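Binary enterotoxin of Clostridium perfringens component a (Clostridium perfringens, PDB 5WU0) probably transfers ADP-ribose from NAD(+) to a target protein as the enzymatic component of a binary enterotoxin, and binds NAD(+) and NADH. Local coordinates at residues Asp294-Arg299 / Arg361-Asn366; Ile341-Leu346 / Tyr383-Asp388; Lys357-Leu362 / Thr411-Ile416. All blocks are in the same frame, centred on the assembly; numbering follows the deposited sequence.

Overall arrangement
All three contacts lie in the 223-421 ADP-ribosyltransferase region. Interactions 1 and 3 share strand 358-364: 294-299 runs along it antiparallel and 411-416 parallel. The centres of these two interactions are about 14 Å apart; R361 and L362 belong to both segment pairs, but of the two only R361 touches 411-416. Interaction 2 belongs to a separate three-stranded sheet with its centre about 9 Å from that of interaction 1, and Y298 N to T344 O at 2.5 Å and T297 OG1 to T343 OG1 at 2.6 Å probably bond the two. Interactions 1 and 2 reach the dinucleotide, through R299 at its phosphates and E384 at a ribose, whereas interaction 3 stays behind, the side chain of L360 about 8 Å from it.

Interaction 1: Asp294-Arg299 / Arg361-Asn366. With NAI (1,4-dihydronicotinamide adenine dinucleotide), chain B.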
# COMPACT_ATOMS: atom_id res chain seq x y z
N ASP A 294 9.81 -10.28 -0.84
CA ASP A 294 8.92 -9.21 -1.30
C ASP A 294 8.91 -8.07 -0.29
O ASP A 294 8.77 -8.29 0.91
CB ASP A 294 7.48 -9.72 -1.51
CG ASP A 294 7.36 -10.73 -2.62
OD1 ASP A 294 8.36 -10.97 -3.35
OD2 ASP A 294 6.24 -11.29 -2.77
N ILE A 295 9.07 -6.84 -0.78
CA ILE A 295 9.09 -5.71 0.14
C ILE A 295 8.50 -4.44 -0.48
O ILE A 295 8.68 -4.18 -1.66
CB ILE A 295 10.53 -5.43 0.62
CG1 ILE A 295 10.55 -4.25 1.60
CG2 ILE A 295 11.45 -5.17 -0.58
CD1 ILE A 295 11.88 -4.05 2.30
N ILE A 296 7.77 -3.67 0.33
CA ILE A 296 7.33 -2.36 -0.11
C ILE A 296 8.43 -1.33 0.08
O ILE A 296 9.07 -1.28 1.13
CB ILE A 296 6.08 -1.88 0.67
CG1 ILE A 296 5.04 -2.99 0.77
CG2 ILE A 296 5.51 -0.65 0.00
CD1 ILE A 296 4.54 -3.47 -0.58
N THR A 297 8.63 -0.50 -0.94
CA THR A 297 9.52 0.64 -0.83
C THR A 297 8.81 1.89 -1.37
O THR A 297 7.78 1.77 -2.05
CB THR A 297 10.85 0.39 -1.57
OG1 THR A 297 11.82 1.36 -1.15
CG2 THR A 297 10.64 0.42 -3.09
N TYR A 298 9.32 3.09 -1.07
CA TYR A 298 8.62 4.33 -1.45
C TYR A 298 9.52 5.29 -2.22
O TYR A 298 10.74 5.27 -2.09
CB TYR A 298 8.07 5.06 -0.22
CG TYR A 298 7.16 4.24 0.68
CD1 TYR A 298 7.69 3.42 1.67
CD2 TYR A 298 5.78 4.32 0.57
CE1 TYR A 298 6.88 2.66 2.49
CE2 TYR A 298 4.94 3.57 1.40
CZ TYR A 298 5.50 2.75 2.35
OH TYR A 298 4.67 2.00 3.17
N ARG A 299 8.89 6.15 -3.02
CA ARG A 299 9.62 7.19 -3.73
C ARG A 299 8.78 8.46 -3.89
O ARG A 299 7.66 8.42 -4.39
CB ARG A 299 10.09 6.71 -5.11
CG ARG A 299 10.69 7.82 -5.98
CD ARG A 299 11.29 7.34 -7.32
NE ARG A 299 11.63 8.48 -8.16
CZ ARG A 299 12.74 9.21 -8.05
NH1 ARG A 299 13.66 8.90 -7.14
NH2 ARG A 299 12.95 10.25 -8.86
N ARG A 361 4.37 3.98 -3.96
CA ARG A 361 4.39 2.90 -2.99
C ARG A 361 4.59 1.61 -3.77
O ARG A 361 3.64 1.07 -4.30
CB ARG A 361 3.10 2.85 -2.17
CG ARG A 361 3.02 1.68 -1.20
CD ARG A 361 2.05 1.96 -0.04
NE ARG A 361 0.65 2.06 -0.46
CZ ARG A 361 -0.36 2.37 0.34
NH1 ARG A 361 -0.16 2.60 1.64
NH2 ARG A 361 -1.59 2.44 -0.15
N LEU A 362 5.83 1.13 -3.84
CA LEU A 362 6.22 0.09 -4.78
C LEU A 362 6.32 -1.30 -4.16
O LEU A 362 7.10 -1.52 -3.21
CB LEU A 362 7.59 0.44 -5.40
CG LEU A 362 8.17 -0.40 -6.54
CD1 LEU A 362 7.20 -0.48 -7.74
CD2 LEU A 362 9.51 0.14 -7.01
N HIS A 363 5.55 -2.24 -4.70
CA HIS A 363 5.77 -3.64 -4.39
C HIS A 363 7.04 -4.05 -5.13
O HIS A 363 7.06 -4.14 -6.36
CB HIS A 363 4.58 -4.53 -4.79
CG HIS A 363 4.83 -5.99 -4.57
ND1 HIS A 363 4.51 -6.63 -3.39
CD2 HIS A 363 5.40 -6.93 -5.36
CE1 HIS A 363 4.85 -7.91 -3.47
NE2 HIS A 363 5.41 -8.11 -4.65
N LEU A 364 8.10 -4.25 -4.36
CA LEU A 364 9.40 -4.66 -4.87
C LEU A 364 9.55 -6.16 -4.61
O LEU A 364 9.74 -6.58 -3.47
CB LEU A 364 10.52 -3.84 -4.21
CG LEU A 364 11.99 -4.11 -4.53
CD1 LEU A 364 12.21 -4.01 -6.03
CD2 LEU A 364 12.96 -3.17 -3.73
N PRO A 365 9.43 -6.97 -5.68
CA PRO A 365 9.37 -8.45 -5.65
C PRO A 365 10.67 -9.12 -5.22
O PRO A 365 11.75 -8.58 -5.44
CB PRO A 365 9.09 -8.83 -7.11
CG PRO A 365 8.66 -7.57 -7.80
CD PRO A 365 9.33 -6.45 -7.06
N ASN A 366 10.56 -10.31 -4.64
CA ASN A 366 11.69 -11.21 -4.45
C ASN A 366 12.47 -11.35 -5.76
O ASN A 366 11.87 -11.46 -6.82
CB ASN A 366 11.19 -12.59 -3.97
CG ASN A 366 12.30 -13.47 -3.47
OD1 ASN A 366 13.42 -13.41 -3.95
ND2 ASN A 366 11.99 -14.32 -2.48
PA NAI B . 16.44 11.39 -9.66
O1A NAI B . 17.56 11.45 -10.66
O2A NAI B . 15.59 10.14 -9.58
O5B NAI B . 15.49 12.68 -9.91
C5B NAI B . 15.99 13.81 -10.62
C4B NAI B . 14.89 14.48 -11.43
O4B NAI B . 14.69 13.75 -12.65
C3B NAI B . 13.56 14.52 -10.68
O3B NAI B . 12.92 15.77 -10.93
C2B NAI B . 12.77 13.38 -11.28
O2B NAI B . 11.35 13.62 -11.29
C1B NAI B . 13.34 13.25 -12.69
N9A NAI B . 13.32 11.83 -13.12
C8A NAI B . 13.77 10.77 -12.43
N7A NAI B . 13.58 9.62 -13.13
C5A NAI B . 12.98 9.95 -14.29
C6A NAI B . 12.47 9.25 -15.49
N6A NAI B . 12.58 7.92 -15.61
N1A NAI B . 11.89 9.98 -16.47
C2A NAI B . 11.76 11.32 -16.37
N3A NAI B . 12.19 12.02 -15.31
C4A NAI B . 12.80 11.41 -14.26
O3 NAI B . 16.98 11.69 -8.17
PN NAI B . 16.09 12.33 -6.97
O1N NAI B . 15.53 13.67 -7.39
O2N NAI B . 15.18 11.28 -6.37
O5D NAI B . 17.24 12.58 -5.88
C5D NAI B . 18.14 11.51 -5.62
C4D NAI B . 18.86 11.80 -4.32
O4D NAI B . 17.90 11.63 -3.28
C3D NAI B . 19.96 10.78 -4.10
O3D NAI B . 21.00 11.37 -3.31
C2D NAI B . 19.27 9.70 -3.31
O2D NAI B . 20.19 9.03 -2.46
C1D NAI B . 18.20 10.45 -2.52
N1N NAI B . 16.98 9.66 -2.35
C2N NAI B . 15.81 10.09 -2.89
C3N NAI B . 14.62 9.36 -2.74
C7N NAI B . 13.32 9.84 -3.33
O7N NAI B . 12.29 9.55 -2.74
N7N NAI B . 13.33 10.57 -4.45
C4N NAI B . 14.60 8.06 -1.98
C5N NAI B . 15.92 7.70 -1.46
C6N NAI B . 17.04 8.51 -1.67
O HOH W 1 1.89 1.82 3.72
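The Y298 ring and the R361 side chain run side by side in the same direction, with R361 CD 3.6 Å from Y298 CE2 in an oblique approach; ring and guanidinium planes are turned 53° apart. At the ring edge, in its plane, a water donates to Y298 OH and accepts from R361 NH1, while N215 also bonds the hydroxyl, and D417 and D138 take up the guanidinium. The imidazole of H363 receives the D294 carboxylate at its edge, OD2 lying 3.7 Å from CE1 with the two planes 71° apart; I296 CD1 approaches the ring obliquely, and Q213 bonds ND1. The other carboxylate oxygen, D294 OD1, is met nearly along its C-O axis by N366 N at 2.6 Å, just beyond the I295-L364 pair, where both chains have left the strand. Strands 295-299 and 361-364 are antiparallel neighbours in the five-stranded mixed sheet of the ADP-ribosyltransferase fold, I295 and T297 forming hydrogen-bonded pairs with L364 and L362. On the face carrying these four side chains, T297 CG2 packs 3.8 Å from L362 CB. Farther along the strand R299, extended from CG to NE with CG anti to the backbone N (chi1 172°), carries its guanidinium to the dinucleotide diphosphate: NH1 bonds O2N at 2.9 Å, NH2 bonds O2A weakly, and E305 pairs with NH2.

Interaction 2: Ile341-Leu346 / Tyr383-Asp388; sequences ISTTVL and YEVLID. With NAI (1,4-dihydronicotinamide adenine dinucleotide), chain B.
E384 and S342 meet beside the bound NADH: S342 OG donates to E384 OE2 at 2.7 Å, arriving on the syn side and 29° out of the carboxylate plane. The other oxygen, E384 OE1, accepts from O2D of the nicotinamide ribose at 2.5 Å, shorter than expected and to be read with caution. A first torsion of -176° sends E384 CG away from the main-chain nitrogen, and the extended chain then carries the carboxylate to the ribose while E384 CG rests 3.1 Å from T343 O. Y249 also bonds S342 OG, and S342 O accepts from R299, so two further residues hold the serine, one at its hydroxyl and one at its carbonyl. Behind this shell the strands pair in antiparallel fashion. V385 O is gripped twice, by T343 N and by T343 OG1 at 2.7 Å; the same hydroxyl bonds T297, linking this small sheet to the neighbouring one. V345 N bonds Y383 O, carrying the pairing past the strand. Farther out, L346 CD1 sits over one face of the Y383 ring, 3.6 Å from its centroid in a CH-pi contact, and V345 CG1 packs 3.6 Å from V385 CG2. Helix 220-237 lies against V345, L346 and Y383. R299, the S342-T343-T344 strand and E384 fit the R-S-E pattern of ADP-ribosyltransferase toxins, in which serine and glutamate meet at the NAD site.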
# COMPACT_ATOMS: atom_id res chain seq x y z
N ILE A 341 16.41 3.75 -9.99
CA ILE A 341 15.32 4.21 -9.14
C ILE A 341 15.76 4.31 -7.68
O ILE A 341 15.91 3.30 -6.99
CB ILE A 341 14.08 3.27 -9.22
CG1 ILE A 341 13.79 2.87 -10.67
CG2 ILE A 341 12.86 3.92 -8.55
CD1 ILE A 341 12.56 1.96 -10.83
N SER A 342 15.96 5.55 -7.21
CA SER A 342 16.20 5.80 -5.79
C SER A 342 14.88 5.71 -5.00
O SER A 342 13.94 6.47 -5.26
CB SER A 342 16.85 7.18 -5.58
OG SER A 342 18.22 7.17 -5.98
N THR A 343 14.82 4.77 -4.07
CA THR A 343 13.63 4.58 -3.26
C THR A 343 14.02 4.54 -1.79
O THR A 343 15.19 4.31 -1.46
CB THR A 343 12.87 3.27 -3.58
OG1 THR A 343 13.53 2.17 -2.94
CG2 THR A 343 12.80 3.03 -5.08
N THR A 344 13.04 4.78 -0.93
CA THR A 344 13.24 4.69 0.50
C THR A 344 12.24 3.69 1.08
O THR A 344 11.07 3.67 0.67
CB THR A 344 13.12 6.07 1.19
OG1 THR A 344 13.14 5.91 2.61
CG2 THR A 344 11.84 6.76 0.77
N VAL A 345 12.70 2.84 2.00
CA VAL A 345 11.82 1.81 2.56
C VAL A 345 10.92 2.38 3.65
O VAL A 345 10.05 1.67 4.19
CB VAL A 345 12.61 0.62 3.14
CG1 VAL A 345 13.38 -0.09 2.04
CG2 VAL A 345 13.52 1.06 4.26
N LEU A 346 11.13 3.65 3.98
CA LEU A 346 10.28 4.32 4.97
C LEU A 346 9.26 5.19 4.25
O LEU A 346 9.59 5.85 3.26
CB LEU A 346 11.11 5.18 5.92
CG LEU A 346 12.13 4.57 6.87
CD1 LEU A 346 12.74 5.68 7.72
CD2 LEU A 346 11.48 3.51 7.75
N TYR A 383 17.78 5.58 4.31
CA TYR A 383 17.10 4.29 4.28
C TYR A 383 16.81 3.89 2.85
O TYR A 383 15.67 3.58 2.51
CB TYR A 383 15.81 4.36 5.10
CG TYR A 383 16.07 4.75 6.54
CD1 TYR A 383 16.18 6.08 6.90
CD2 TYR A 383 16.25 3.79 7.52
CE1 TYR A 383 16.44 6.45 8.21
CE2 TYR A 383 16.51 4.13 8.82
CZ TYR A 383 16.60 5.46 9.16
OH TYR A 383 16.86 5.81 10.46
N GLU A 384 17.84 3.91 2.00
CA GLU A 384 17.61 3.79 0.57
C GLU A 384 17.76 2.36 0.03
O GLU A 384 18.71 1.64 0.35
CB GLU A 384 18.57 4.72 -0.21
CG GLU A 384 18.28 4.69 -1.73
CD GLU A 384 19.00 5.76 -2.54
OE1 GLU A 384 19.64 6.67 -1.95
OE2 GLU A 384 18.92 5.71 -3.78
N VAL A 385 16.79 1.95 -0.78
CA VAL A 385 17.00 0.82 -1.67
C VAL A 385 17.10 1.34 -3.10
O VAL A 385 16.18 2.00 -3.59
CB VAL A 385 15.89 -0.23 -1.59
CG1 VAL A 385 16.03 -1.19 -2.75
CG2 VAL A 385 15.98 -0.97 -0.26
N LEU A 386 18.25 1.06 -3.75
CA LEU A 386 18.52 1.53 -5.11
C LEU A 386 18.27 0.43 -6.13
O LEU A 386 18.84 -0.66 -6.03
CB LEU A 386 19.97 2.02 -5.22
CG LEU A 386 20.34 2.61 -6.58
CD1 LEU A 386 19.37 3.74 -6.95
CD2 LEU A 386 21.80 3.10 -6.56
N ILE A 387 17.42 0.71 -7.11
CA ILE A 387 16.99 -0.31 -8.06
C ILE A 387 17.67 -0.11 -9.41
O ILE A 387 17.80 1.03 -9.88
CB ILE A 387 15.46 -0.29 -8.24
CG1 ILE A 387 14.76 -0.05 -6.90
CG2 ILE A 387 14.96 -1.60 -8.90
CD1 ILE A 387 13.23 -0.12 -7.00
N ASP A 388 18.09 -1.22 -10.03
CA ASP A 388 18.75 -1.21 -11.33
C ASP A 388 17.88 -0.55 -12.38
O ASP A 388 16.65 -0.60 -12.31
CB ASP A 388 19.09 -2.65 -11.76
CG ASP A 388 20.24 -2.71 -12.80
OD1 ASP A 388 20.94 -1.69 -13.02
OD2 ASP A 388 20.46 -3.81 -13.37
PA NAI B . 16.44 11.39 -9.66
O1A NAI B . 17.56 11.45 -10.66
O2A NAI B . 15.59 10.14 -9.58
O5B NAI B . 15.49 12.68 -9.91
C5B NAI B . 15.99 13.81 -10.62
C4B NAI B . 14.89 14.48 -11.43
O4B NAI B . 14.69 13.75 -12.65
C3B NAI B . 13.56 14.52 -10.68
O3B NAI B . 12.92 15.77 -10.93
C2B NAI B . 12.77 13.38 -11.28
O2B NAI B . 11.35 13.62 -11.29
C1B NAI B . 13.34 13.25 -12.69
N9A NAI B . 13.32 11.83 -13.12
C8A NAI B . 13.77 10.77 -12.43
N7A NAI B . 13.58 9.62 -13.13
C5A NAI B . 12.98 9.95 -14.29
C6A NAI B . 12.47 9.25 -15.49
N6A NAI B . 12.58 7.92 -15.61
N1A NAI B . 11.89 9.98 -16.47
C2A NAI B . 11.76 11.32 -16.37
N3A NAI B . 12.19 12.02 -15.31
C4A NAI B . 12.80 11.41 -14.26
O3 NAI B . 16.98 11.69 -8.17
PN NAI B . 16.09 12.33 -6.97
O1N NAI B . 15.53 13.67 -7.39
O2N NAI B . 15.18 11.28 -6.37
O5D NAI B . 17.24 12.58 -5.88
C5D NAI B . 18.14 11.51 -5.62
C4D NAI B . 18.86 11.80 -4.32
O4D NAI B . 17.90 11.63 -3.28
C3D NAI B . 19.96 10.78 -4.10
O3D NAI B . 21.00 11.37 -3.31
C2D NAI B . 19.27 9.70 -3.31
O2D NAI B . 20.19 9.03 -2.46
C1D NAI B . 18.20 10.45 -2.52
N1N NAI B . 16.98 9.66 -2.35
C2N NAI B . 15.81 10.09 -2.89
C3N NAI B . 14.62 9.36 -2.74
C7N NAI B . 13.32 9.84 -3.33
O7N NAI B . 12.29 9.55 -2.74
N7N NAI B . 13.33 10.57 -4.45
C4N NAI B . 14.60 8.06 -1.98
C5N NAI B . 15.92 7.70 -1.46
C6N NAI B . 17.04 8.51 -1.67

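Interaction 3: Lys357-Leu362 / Thr411-Ile416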
# COMPACT_ATOMS: atom_id res chain seq x y z
N LYS A 357 4.24 15.91 -5.24
CA LYS A 357 2.85 15.52 -5.03
C LYS A 357 2.56 14.06 -5.34
O LYS A 357 1.45 13.58 -5.11
CB LYS A 357 1.93 16.40 -5.88
CG LYS A 357 2.16 17.89 -5.66
CD LYS A 357 1.24 18.71 -6.54
CE LYS A 357 1.54 20.19 -6.46
NZ LYS A 357 0.64 20.92 -7.40
N LEU A 358 3.56 13.35 -5.85
CA LEU A 358 3.38 11.98 -6.32
C LEU A 358 4.16 10.99 -5.47
O LEU A 358 5.38 10.93 -5.55
CB LEU A 358 3.81 11.88 -7.78
CG LEU A 358 2.95 12.77 -8.68
CD1 LEU A 358 3.47 12.78 -10.10
CD2 LEU A 358 1.52 12.26 -8.64
N ILE A 359 3.45 10.22 -4.66
CA ILE A 359 4.10 9.26 -3.78
C ILE A 359 4.04 7.82 -4.30
O ILE A 359 2.96 7.21 -4.35
CB ILE A 359 3.49 9.29 -2.39
CG1 ILE A 359 3.54 10.71 -1.83
CG2 ILE A 359 4.24 8.33 -1.48
CD1 ILE A 359 2.72 10.89 -0.56
N LEU A 360 5.19 7.28 -4.71
CA LEU A 360 5.26 5.89 -5.15
C LEU A 360 5.26 4.96 -3.94
O LEU A 360 6.03 5.14 -3.01
CB LEU A 360 6.52 5.64 -5.98
CG LEU A 360 6.54 4.29 -6.72
CD1 LEU A 360 5.36 4.23 -7.68
CD2 LEU A 360 7.86 4.09 -7.48
N ARG A 361 4.37 3.98 -3.96
CA ARG A 361 4.39 2.90 -2.99
C ARG A 361 4.59 1.61 -3.77
O ARG A 361 3.64 1.07 -4.30
CB ARG A 361 3.10 2.85 -2.17
CG ARG A 361 3.02 1.68 -1.20
CD ARG A 361 2.05 1.96 -0.04
NE ARG A 361 0.65 2.06 -0.46
CZ ARG A 361 -0.36 2.37 0.34
NH1 ARG A 361 -0.16 2.60 1.64
NH2 ARG A 361 -1.59 2.44 -0.15
N LEU A 362 5.83 1.13 -3.84
CA LEU A 362 6.22 0.09 -4.78
C LEU A 362 6.32 -1.30 -4.16
O LEU A 362 7.10 -1.52 -3.21
CB LEU A 362 7.59 0.44 -5.40
CG LEU A 362 8.17 -0.40 -6.54
CD1 LEU A 362 7.20 -0.48 -7.74
CD2 LEU A 362 9.51 0.14 -7.01
N THR A 411 -1.45 20.60 -0.27
CA THR A 411 -1.99 20.10 -1.52
C THR A 411 -2.48 18.66 -1.38
O THR A 411 -2.03 17.92 -0.50
CB THR A 411 -0.94 20.13 -2.64
OG1 THR A 411 -1.57 19.88 -3.91
CG2 THR A 411 0.13 19.07 -2.41
N ASN A 412 -3.42 18.28 -2.24
CA ASN A 412 -3.70 16.86 -2.45
C ASN A 412 -2.48 16.20 -3.05
O ASN A 412 -1.78 16.80 -3.87
CB ASN A 412 -4.90 16.66 -3.36
CG ASN A 412 -6.20 16.64 -2.61
OD1 ASN A 412 -6.26 16.14 -1.49
ND2 ASN A 412 -7.25 17.17 -3.22
N LYS A 413 -2.23 14.97 -2.65
CA LYS A 413 -1.13 14.21 -3.22
C LYS A 413 -1.64 12.84 -3.64
O LYS A 413 -2.63 12.36 -3.10
CB LYS A 413 0.02 14.10 -2.22
CG LYS A 413 0.65 15.43 -1.90
CD LYS A 413 1.83 15.25 -0.96
CE LYS A 413 2.61 16.55 -0.76
NZ LYS A 413 3.59 16.38 0.34
N LEU A 414 -0.96 12.22 -4.59
CA LEU A 414 -1.40 10.95 -5.14
C LEU A 414 -0.49 9.81 -4.71
O LEU A 414 0.72 9.83 -4.98
CB LEU A 414 -1.48 11.03 -6.67
CG LEU A 414 -2.33 12.19 -7.17
CD1 LEU A 414 -2.42 12.19 -8.70
CD2 LEU A 414 -3.75 12.13 -6.55
N ILE A 415 -1.07 8.83 -4.04
CA ILE A 415 -0.34 7.63 -3.64
C ILE A 415 -0.41 6.59 -4.76
O ILE A 415 -1.47 6.03 -5.02
CB ILE A 415 -0.92 7.04 -2.35
CG1 ILE A 415 -0.91 8.10 -1.26
CG2 ILE A 415 -0.15 5.77 -1.94
CD1 ILE A 415 -1.38 7.58 0.08
N ILE A 416 0.72 6.33 -5.41
CA ILE A 416 0.70 5.46 -6.56
C ILE A 416 1.14 4.07 -6.14
O ILE A 416 2.32 3.81 -5.94
CB ILE A 416 1.60 6.00 -7.71
CG1 ILE A 416 0.93 7.18 -8.40
CG2 ILE A 416 1.70 4.98 -8.80
CD1 ILE A 416 1.16 8.49 -7.75
O HOH W 2 -1.77 20.91 -6.10
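Two adjacent inner strands of the five-stranded mixed sheet in the ADP-ribosyltransferase fold, 358-364 and 411-420, run parallel here, their segment axes 16° apart. Four backbone bonds join them in the alternating pattern of parallel strands: L414 N to K357 O, I359 N to L414 O, I416 N to I359 O and R361 N to I416 O. Side chains alternate between the two faces. On one, L358 and L414 lie side by side, pointing the same way; L358 CD2 touches L414 CB at 3.8 Å and also I416 CD1 at 3.9 Å, the side chains of L358 and I416 crossing at a slant. L360 crosses I416 at about a right angle, its CD1 3.9 Å from I416 CG2. F317 packs on L358 and L414, and strand 391-403 brings I395 to I416 and Y393 to L360. On the opposite face, I415 CG2 stands 3.8 Å above one face of the R361 guanidinium, offset toward its rim. The first torsion of I415 (chi1 -56°) turns CG1 to the side of the main-chain nitrogen and leaves the CG2 branch to meet the arginine. K357, extended beyond CG, crosses T411 almost perpendicularly, K357 CG lying 4.0 Å from T411 CG2. A water accepts from K357 NZ, and Y315 supplies K357 with a carbonyl acceptor and a cation-pi partner. K413 turns its amine to D403 and to the carbonyls of A354 and G408. The contact is therefore apolar along the L358, L360, L414 and I416 face, while the buried charge of K413 is met by a carboxylate and two carbonyls, which probably favour its protonated form.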